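Side-chain contact in iron Transport-associated domain protein (Bacillus anthracis, PDB 4H8Q), which binds heme through a NEAT domain and probably serves as a secreted hemophore that extracts heme from methemoglobin: residues V22-D25 with K26-E29. The protein carries 1 engineered substitution. Numbering follows the deposited sequence.
Sequences VLKD and KTEE. With HEM (protoporphyrin IX containing Fe), chain B.
The carbonyl oxygen Lys24 O is gripped twice by Thr27, whose N and OG1 approach from the same face of its plane. Thr27 N closes a type II beta turn from Lys24 to Thr27, while Thr27 OG1, 2.8 Å from Lys24 O, sits well above the carbonyl plane. With chi1 at 79°, the hydroxyl lies between its own backbone N and carbonyl carbon, where it also accepts from Glu29 N in an ST turn (N to OG1 2.9 Å) and is thereby fixed in rotation. Lys24 N in turn donates to Glu29 O at 2.8 Å, and Leu23 CB and CD2 pack against that same carbonyl oxygen. CB to CD of the extended Lys24 chain lie alongside a heme propionate, CG 3.8 Å from HEM O1D, while NZ continues past it to a water that links it to Glu29 OE2. On the turn itself, the side chains of Asp25 and Lys26 lie side by side, pointing the same way, and Lys26 NZ meets Asp25 OD2 on its syn side, though tilted 28° out of the carboxylate plane, in a 3.0 Å salt bridge; Asp25 OD1 is held by Gln121. The turn follows strand 14-24 beside the heme pocket and leads into the loop toward strand 41-46, with Gln121 of strand 114-125 bonding to Leu23, Asp25 and Lys26.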
ATOM      1  N   VAL A  22       3.815  -1.853  -6.880  1.00 18.42           N
ATOM      2  CA  VAL A  22       2.589  -2.636  -6.846  1.00 15.00           C
ATOM      3  C   VAL A  22       2.502  -3.436  -8.137  1.00 18.17           C
ATOM      4  O   VAL A  22       2.610  -2.873  -9.225  1.00 19.95           O
ATOM      5  CB  VAL A  22       1.343  -1.748  -6.705  1.00 17.34           C
ATOM      6  CG1 VAL A  22       0.085  -2.607  -6.542  1.00 17.24           C
ATOM      7  CG2 VAL A  22       1.505  -0.818  -5.495  1.00 20.14           C
ATOM      8  N   LEU A  23       2.292  -4.741  -7.997  1.00 18.15           N
ATOM      9  CA  LEU A  23       2.286  -5.663  -9.128  1.00 19.64           C
ATOM     10  C   LEU A  23       0.888  -6.175  -9.434  1.00 17.03           C
ATOM     11  O   LEU A  23       0.076  -6.390  -8.537  1.00 18.61           O
ATOM     12  CB  LEU A  23       3.209  -6.846  -8.824  1.00 18.96           C
ATOM     13  CG  LEU A  23       4.656  -6.513  -8.469  1.00 18.85           C
ATOM     14  CD1 LEU A  23       5.412  -7.790  -8.083  1.00 23.77           C
ATOM     15  CD2 LEU A  23       5.348  -5.777  -9.629  1.00 22.27           C
ATOM     16  N   LYS A  24       0.602  -6.373 -10.717  1.00 16.88           N
ATOM     17  CA  LYS A  24      -0.636  -7.004 -11.130  1.00 17.30           C
ATOM     18  C   LYS A  24      -0.722  -8.421 -10.558  1.00 16.90           C
ATOM     19  O   LYS A  24       0.280  -9.135 -10.516  1.00 20.75           O
ATOM     20  CB  LYS A  24      -0.695  -7.010 -12.661  1.00 20.59           C
ATOM     21  CG  LYS A  24      -1.897  -7.703 -13.241  1.00 22.21           C
ATOM     22  CD  LYS A  24      -1.911  -7.548 -14.760  1.00 28.60           C
ATOM     23  CE  LYS A  24      -3.073  -8.305 -15.377  1.00 35.66           C
ATOM     24  NZ  LYS A  24      -3.084  -8.164 -16.856  1.00 42.63           N
ATOM     25  N   ASP A  25      -1.913  -8.803 -10.113  1.00 19.66           N
ATOM     26  CA  ASP A  25      -2.135 -10.049  -9.377  1.00 18.75           C
ATOM     27  C   ASP A  25      -1.498 -11.259 -10.073  1.00 21.55           C
ATOM     28  O   ASP A  25      -1.780 -11.519 -11.246  1.00 23.09           O
ATOM     29  CB  ASP A  25      -3.635 -10.280  -9.202  1.00 22.33           C
ATOM     30  CG  ASP A  25      -3.955 -11.477  -8.309  1.00 23.21           C
ATOM     31  OD1 ASP A  25      -3.270 -11.674  -7.283  1.00 23.51           O
ATOM     32  OD2 ASP A  25      -4.912 -12.213  -8.640  1.00 25.52           O
ATOM     33  N   LYS A  26      -0.640 -11.968  -9.342  1.00 21.02           N
ATOM     34  CA  LYS A  26      -0.009 -13.205  -9.824  1.00 25.73           C
ATOM     35  C   LYS A  26       0.968 -12.991 -10.985  1.00 26.69           C
ATOM     36  O   LYS A  26       1.259 -13.925 -11.741  1.00 28.34           O
ATOM     37  CB  LYS A  26      -1.067 -14.246 -10.200  1.00 26.04           C
ATOM     38  CG  LYS A  26      -2.023 -14.605  -9.068  1.00 32.83           C
ATOM     39  CD  LYS A  26      -2.965 -15.727  -9.495  1.00 38.04           C
ATOM     40  CE  LYS A  26      -3.896 -16.151  -8.368  1.00 48.08           C
ATOM     41  NZ  LYS A  26      -5.034 -15.207  -8.176  1.00 45.98           N
ATOM     42  N   THR A  27       1.480 -11.770 -11.122  1.00 20.03           N
ATOM     43  CA  THR A  27       2.434 -11.445 -12.177  1.00 20.99           C
ATOM     44  C   THR A  27       3.619 -10.652 -11.664  1.00 25.75           C
ATOM     45  O   THR A  27       3.635 -10.210 -10.504  1.00 24.30           O
ATOM     46  CB  THR A  27       1.792 -10.596 -13.293  1.00 23.31           C
ATOM     47  OG1 THR A  27       1.706  -9.226 -12.867  1.00 24.03           O
ATOM     48  CG2 THR A  27       0.416 -11.109 -13.649  1.00 24.72           C
ATOM     49  N   GLU A  28       4.616 -10.479 -12.529  1.00 22.39           N
ATOM     50  CA  GLU A  28       5.721  -9.569 -12.267  1.00 23.20           C
ATOM     51  C   GLU A  28       5.536  -8.278 -13.065  1.00 22.84           C
ATOM     52  O   GLU A  28       6.481  -7.509 -13.238  1.00 26.08           O
ATOM     53  CB  GLU A  28       7.058 -10.228 -12.616  1.00 26.01           C
ATOM     54  CG  GLU A  28       7.406 -11.428 -11.736  1.00 30.63           C
ATOM     55  CD  GLU A  28       7.788 -11.034 -10.316  1.00 36.35           C
ATOM     56  OE1 GLU A  28       8.190  -9.868 -10.106  1.00 36.47           O
ATOM     57  OE2 GLU A  28       7.695 -11.892  -9.410  1.00 39.09           O
ATOM     58  N   GLU A  29       4.312  -8.052 -13.538  1.00 22.27           N
ATOM     59  CA  GLU A  29       3.971  -6.847 -14.290  1.00 22.55           C
ATOM     60  C   GLU A  29       3.566  -5.720 -13.350  1.00 25.75           C
ATOM     61  O   GLU A  29       2.905  -5.959 -12.343  1.00 22.35           O
ATOM     62  CB  GLU A  29       2.821  -7.131 -15.253  1.00 23.12           C
ATOM     63  CG  GLU A  29       3.181  -8.155 -16.324  1.00 25.98           C
ATOM     64  CD  GLU A  29       2.022  -8.461 -17.249  1.00 34.20           C
ATOM     65  OE1 GLU A  29       1.656  -7.572 -18.046  1.00 35.05           O
ATOM     66  OE2 GLU A  29       1.482  -9.591 -17.185  1.00 30.31           O
TER
HETATM   67  CHA HEM B 201      -7.062  -2.428 -14.469  1.00 23.25           C
HETATM   68  CHB HEM B 201      -8.239   1.804 -16.532  1.00 22.75           C
HETATM   69  CHC HEM B 201      -7.947   4.050 -12.224  1.00 22.11           C
HETATM   70  CHD HEM B 201      -6.194  -0.037 -10.260  1.00 20.78           C
HETATM   71  C1A HEM B 201      -7.414  -1.478 -15.389  1.00 21.03           C
HETATM   72  C2A HEM B 201      -7.651  -1.710 -16.803  1.00 20.33           C
HETATM   73  C3A HEM B 201      -7.966  -0.535 -17.357  1.00 20.30           C
HETATM   74  C4A HEM B 201      -7.959   0.476 -16.326  1.00 22.42           C
HETATM   75  CMA HEM B 201      -8.301  -0.270 -18.840  1.00 21.90           C
HETATM   76  CAA HEM B 201      -7.526  -3.076 -17.525  1.00 22.49           C
HETATM   77  CBA HEM B 201      -6.054  -3.489 -17.579  1.00 31.07           C
HETATM   78  CGA HEM B 201      -5.198  -2.473 -18.305  1.00 35.96           C
HETATM   79  O1A HEM B 201      -5.607  -2.000 -19.395  1.00 39.74           O
HETATM   80  O2A HEM B 201      -4.085  -2.137 -17.821  1.00 36.76           O
HETATM   81  C1B HEM B 201      -8.236   2.771 -15.552  1.00 21.91           C
HETATM   82  C2B HEM B 201      -8.472   4.178 -15.776  1.00 21.13           C
HETATM   83  C3B HEM B 201      -8.392   4.803 -14.604  1.00 20.98           C
HETATM   84  C4B HEM B 201      -8.108   3.815 -13.576  1.00 21.95           C
HETATM   85  CMB HEM B 201      -8.741   4.835 -17.150  1.00 20.16           C
HETATM   86  CAB HEM B 201      -8.584   6.323 -14.410  1.00 24.12           C
HETATM   87  CBB HEM B 201      -8.358   6.876 -13.222  1.00 34.63           C
HETATM   88  C1C HEM B 201      -7.417   3.149 -11.320  1.00 21.06           C
HETATM   89  C2C HEM B 201      -7.077   3.429  -9.937  1.00 19.01           C
HETATM   90  C3C HEM B 201      -6.596   2.305  -9.390  1.00 18.40           C
HETATM   91  C4C HEM B 201      -6.612   1.265 -10.408  1.00 19.28           C
HETATM   92  CMC HEM B 201      -7.263   4.796  -9.231  1.00 22.61           C
HETATM   93  CAC HEM B 201      -6.110   2.136  -7.935  1.00 21.28           C
HETATM   94  CBC HEM B 201      -5.808   0.918  -7.487  1.00 31.07           C
HETATM   95  C1D HEM B 201      -6.289  -1.024 -11.212  1.00 18.92           C
HETATM   96  C2D HEM B 201      -5.913  -2.392 -10.969  1.00 19.12           C
HETATM   97  C3D HEM B 201      -6.176  -3.135 -12.264  1.00 19.93           C
HETATM   98  C4D HEM B 201      -6.695  -2.146 -13.176  1.00 19.35           C
HETATM   99  CMD HEM B 201      -5.351  -2.983  -9.669  1.00 16.31           C
HETATM  100  CAD HEM B 201      -5.946  -4.632 -12.535  1.00 18.56           C
HETATM  101  CBD HEM B 201      -4.708  -4.817 -13.399  1.00 20.52           C
HETATM  102  CGD HEM B 201      -3.483  -4.240 -12.749  1.00 22.70           C
HETATM  103  O1D HEM B 201      -3.186  -4.557 -11.558  1.00 18.31           O
HETATM  104  O2D HEM B 201      -2.780  -3.464 -13.446  1.00 19.99           O
HETATM  105  NA  HEM B 201      -7.612  -0.140 -15.134  1.00 17.31           N
HETATM  106  NB  HEM B 201      -8.016   2.582 -14.196  1.00 18.61           N
HETATM  107  NC  HEM B 201      -7.108   1.825 -11.567  1.00 17.08           N
HETATM  108  ND  HEM B 201      -6.748  -0.910 -12.525  1.00 18.38           N
HETATM  109 FE   HEM B 201      -7.590   0.782 -13.304  1.00 20.52          FE
HETATM  110  O   HOH W   1      -1.171 -10.334 -17.387  1.00 37.56           O
HETATM  111  O   HOH W   2      -3.726 -13.585  -5.594  1.00 35.37           O